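Local coordinates for structure-specific endonuclease subunit SLX4 (Thielavia terrestris, PDB 6SEI), which probably serves as the regulatory subunit of the SLX1-SLX4 endonuclease, which cuts branched DNA structures that arise during repair and recombination, at residues L53-N61 with E73-K81. Sequence-based numbering, arbitrary orientation.
Sequences LEDLTAWLN and EVAPGDVKK
Asn61 grips the backbone of Val74 with both ends of its carboxamide. Asn61 OD1 accepts from Val74 N at 2.8 Å, and this bond is nearly straight (N-H...O 167°), although the donor is tilted out of the carbonyl plane of the side chain. Asn61 ND2 gives a hydrogen to Val74 O at 3.0 Å, in the plane of that carbonyl and on a lone pair. The two bonds fix the rotation of the amide. CG1 of Val74 lies against the amide, 3.3 Å from Asn61 OD1. With an alanine here, the N-H and C=O of Val74 would probably lose both of these partners, and the extended loop that leads into helix 76-85 would be held less firmly.

The contact lies in the small helical Slx4 domain of the HTH clan, the C-terminal part of the protein. The axes of segments 53-61 and 76-81 run at 107° to each other and come within 9.1 Å. Val79 is the knob of this crossing and sits in a hole formed by Leu53, Leu56, Thr57 and Leu60. Its CG1, anti to the backbone N (chi1 176°), meets Leu56 CD2 at 3.7 Å. Its CG2 meets Leu60 CD1 tip to tip at 3.8 Å. Helix 12-29 packs on Leu60 through Ile23 and Ala26.

Thr57 turns its methyl to the start of helix 76-85, with CG2 3.7 Å from Pro76 CD. At the other end, Leu53 lays CD2 on Lys80 CA at 3.6 Å, and CD1 touches the aliphatic CG of Lys80. The Lys80 chain runs on, extended, and NZ bonds to the backbone of another protein's chain.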
loop_
_atom_site.group_PDB
_atom_site.type_symbol
_atom_site.label_atom_id
_atom_site.label_comp_id
_atom_site.label_asym_id
_atom_site.label_seq_id
_atom_site.Cartn_x
_atom_site.Cartn_y
_atom_site.Cartn_z
ATOM N N LEU B 53 -22.069 -37.902 -7.022
ATOM C CA LEU B 53 -22.196 -37.943 -5.567
ATOM C C LEU B 53 -23.204 -38.991 -5.113
ATOM O O LEU B 53 -22.897 -39.824 -4.254
ATOM C CB LEU B 53 -22.583 -36.562 -5.043
ATOM C CG LEU B 53 -21.483 -35.509 -5.160
ATOM C CD1 LEU B 53 -22.063 -34.110 -5.188
ATOM C CD2 LEU B 53 -20.489 -35.668 -4.019
ATOM N N GLU B 54 -24.415 -38.967 -5.669
ATOM C CA GLU B 54 -25.437 -39.912 -5.229
ATOM C C GLU B 54 -25.035 -41.356 -5.489
ATOM O O GLU B 54 -25.586 -42.264 -4.859
ATOM C CB GLU B 54 -26.772 -39.603 -5.910
ATOM C CG GLU B 54 -27.228 -38.156 -5.755
ATOM C CD GLU B 54 -26.712 -37.259 -6.868
ATOM O OE1 GLU B 54 -25.821 -37.698 -7.627
ATOM O OE2 GLU B 54 -27.202 -36.115 -6.986
ATOM N N ASP B 55 -24.085 -41.589 -6.395
ATOM C CA ASP B 55 -23.567 -42.934 -6.614
ATOM C C ASP B 55 -22.637 -43.360 -5.486
ATOM O O ASP B 55 -22.820 -44.427 -4.891
ATOM C CB ASP B 55 -22.848 -43.002 -7.959
ATOM C CG ASP B 55 -23.805 -43.024 -9.126
ATOM O OD1 ASP B 55 -25.020 -43.201 -8.892
ATOM O OD2 ASP B 55 -23.347 -42.867 -10.276
ATOM N N LEU B 56 -21.626 -42.542 -5.181
ATOM C CA LEU B 56 -20.768 -42.844 -4.039
ATOM C C LEU B 56 -21.554 -42.782 -2.735
ATOM O O LEU B 56 -21.320 -43.586 -1.824
ATOM C CB LEU B 56 -19.581 -41.881 -3.995
ATOM C CG LEU B 56 -18.650 -42.067 -2.792
ATOM C CD1 LEU B 56 -17.914 -43.397 -2.880
ATOM C CD2 LEU B 56 -17.671 -40.911 -2.661
ATOM N N THR B 57 -22.491 -41.834 -2.632
ATOM C CA THR B 57 -23.336 -41.734 -1.447
ATOM C C THR B 57 -24.083 -43.038 -1.198
ATOM O O THR B 57 -24.080 -43.566 -0.079
ATOM C CB THR B 57 -24.320 -40.574 -1.603
ATOM O OG1 THR B 57 -23.617 -39.410 -2.048
ATOM C CG2 THR B 57 -25.015 -40.273 -0.283
ATOM N N ALA B 58 -24.731 -43.572 -2.235
ATOM C CA ALA B 58 -25.470 -44.821 -2.084
ATOM C C ALA B 58 -24.539 -45.975 -1.732
ATOM O O ALA B 58 -24.899 -46.853 -0.939
ATOM C CB ALA B 58 -26.242 -45.129 -3.366
ATOM N N TRP B 59 -23.331 -45.980 -2.304
ATOM C CA TRP B 59 -22.393 -47.073 -2.063
ATOM C C TRP B 59 -21.928 -47.102 -0.611
ATOM O O TRP B 59 -21.759 -48.180 -0.031
ATOM C CB TRP B 59 -21.198 -46.944 -3.007
ATOM C CG TRP B 59 -20.184 -48.035 -2.871
ATOM C CD1 TRP B 59 -20.269 -49.300 -3.375
ATOM C CD2 TRP B 59 -18.920 -47.954 -2.198
ATOM N NE1 TRP B 59 -19.138 -50.015 -3.054
ATOM C CE2 TRP B 59 -18.296 -49.213 -2.332
ATOM C CE3 TRP B 59 -18.258 -46.944 -1.494
ATOM C CZ2 TRP B 59 -17.041 -49.485 -1.789
ATOM C CZ3 TRP B 59 -17.011 -47.219 -0.954
ATOM C CH2 TRP B 59 -16.414 -48.477 -1.109
ATOM N N LEU B 60 -21.715 -45.929 -0.010
ATOM C CA LEU B 60 -21.252 -45.878 1.373
ATOM C C LEU B 60 -22.323 -46.359 2.345
ATOM O O LEU B 60 -22.000 -46.967 3.371
ATOM C CB LEU B 60 -20.816 -44.457 1.728
ATOM C CG LEU B 60 -19.575 -43.907 1.022
ATOM C CD1 LEU B 60 -19.600 -42.388 1.002
ATOM C CD2 LEU B 60 -18.303 -44.408 1.688
ATOM N N ASN B 61 -23.591 -46.103 2.043
ATOM C CA ASN B 61 -24.689 -46.492 2.916
ATOM C C ASN B 61 -25.199 -47.899 2.640
ATOM O O ASN B 61 -26.152 -48.334 3.295
ATOM C CB ASN B 61 -25.842 -45.492 2.787
ATOM C CG ASN B 61 -25.442 -44.090 3.190
ATOM O OD1 ASN B 61 -24.724 -43.896 4.173
ATOM N ND2 ASN B 61 -25.902 -43.101 2.431
ATOM N N GLU B 73 -26.257 -43.191 8.609
ATOM C CA GLU B 73 -26.359 -42.910 7.185
ATOM C C GLU B 73 -25.633 -41.616 6.850
ATOM O O GLU B 73 -25.623 -40.670 7.644
ATOM C CB GLU B 73 -27.825 -42.822 6.754
ATOM C CG GLU B 73 -28.538 -44.168 6.728
ATOM C CD GLU B 73 -29.246 -44.426 5.410
ATOM O OE1 GLU B 73 -30.085 -43.587 5.012
ATOM O OE2 GLU B 73 -28.955 -45.463 4.770
ATOM N N VAL B 74 -25.017 -41.584 5.676
ATOM C CA VAL B 74 -24.293 -40.415 5.196
ATOM C C VAL B 74 -25.180 -39.666 4.212
ATOM O O VAL B 74 -25.922 -40.277 3.430
ATOM C CB VAL B 74 -22.938 -40.819 4.570
ATOM C CG1 VAL B 74 -23.094 -41.280 3.124
ATOM C CG2 VAL B 74 -21.935 -39.680 4.674
ATOM N N ALA B 75 -25.142 -38.338 4.280
ATOM C CA ALA B 75 -25.945 -37.535 3.372
ATOM C C ALA B 75 -25.101 -37.073 2.194
ATOM O O ALA B 75 -23.906 -36.795 2.363
ATOM C CB ALA B 75 -26.525 -36.317 4.091
ATOM N N PRO B 76 -25.685 -36.990 0.995
ATOM C CA PRO B 76 -24.875 -36.643 -0.186
ATOM C C PRO B 76 -24.112 -35.339 -0.037
ATOM O O PRO B 76 -23.004 -35.217 -0.575
ATOM C CB PRO B 76 -25.908 -36.576 -1.324
ATOM C CG PRO B 76 -27.253 -36.575 -0.655
ATOM C CD PRO B 76 -27.083 -37.288 0.643
ATOM N N GLY B 77 -24.663 -34.366 0.692
ATOM C CA GLY B 77 -23.926 -33.138 0.935
ATOM C C GLY B 77 -22.714 -33.353 1.818
ATOM O O GLY B 77 -21.670 -32.725 1.620
ATOM N N ASP B 78 -22.834 -34.241 2.808
ATOM C CA ASP B 78 -21.678 -34.601 3.621
ATOM C C ASP B 78 -20.612 -35.285 2.775
ATOM O O ASP B 78 -19.415 -35.021 2.935
ATOM C CB ASP B 78 -22.112 -35.502 4.777
ATOM C CG ASP B 78 -22.771 -34.728 5.904
ATOM O OD1 ASP B 78 -22.381 -33.562 6.138
ATOM O OD2 ASP B 78 -23.681 -35.287 6.553
ATOM N N VAL B 79 -21.033 -36.168 1.865
ATOM C CA VAL B 79 -20.104 -36.777 0.918
ATOM C C VAL B 79 -19.531 -35.724 -0.019
ATOM O O VAL B 79 -18.378 -35.828 -0.452
ATOM C CB VAL B 79 -20.813 -37.912 0.149
ATOM C CG1 VAL B 79 -19.907 -38.508 -0.911
ATOM C CG2 VAL B 79 -21.276 -38.986 1.113
ATOM N N LYS B 80 -20.310 -34.688 -0.336
ATOM C CA LYS B 80 -19.795 -33.604 -1.166
ATOM C C LYS B 80 -18.752 -32.787 -0.414
ATOM O O LYS B 80 -17.691 -32.463 -0.960
ATOM C CB LYS B 80 -20.939 -32.706 -1.643
ATOM C CG LYS B 80 -20.486 -31.633 -2.619
ATOM C CD LYS B 80 -21.543 -30.564 -2.841
ATOM C CE LYS B 80 -20.929 -29.336 -3.503
ATOM N NZ LYS B 80 -21.738 -28.106 -3.286
ATOM N N LYS B 81 -19.042 -32.437 0.844
ATOM C CA LYS B 81 -18.047 -31.778 1.685
ATOM C C LYS B 81 -16.751 -32.579 1.730
ATOM O O LYS B 81 -15.657 -32.019 1.601
ATOM C CB LYS B 81 -18.593 -31.587 3.099
ATOM C CG LYS B 81 -19.586 -30.452 3.264
ATOM C CD LYS B 81 -19.974 -30.304 4.732
ATOM C CE LYS B 81 -20.779 -29.035 4.978
ATOM N NZ LYS B 81 -21.037 -28.810 6.431
#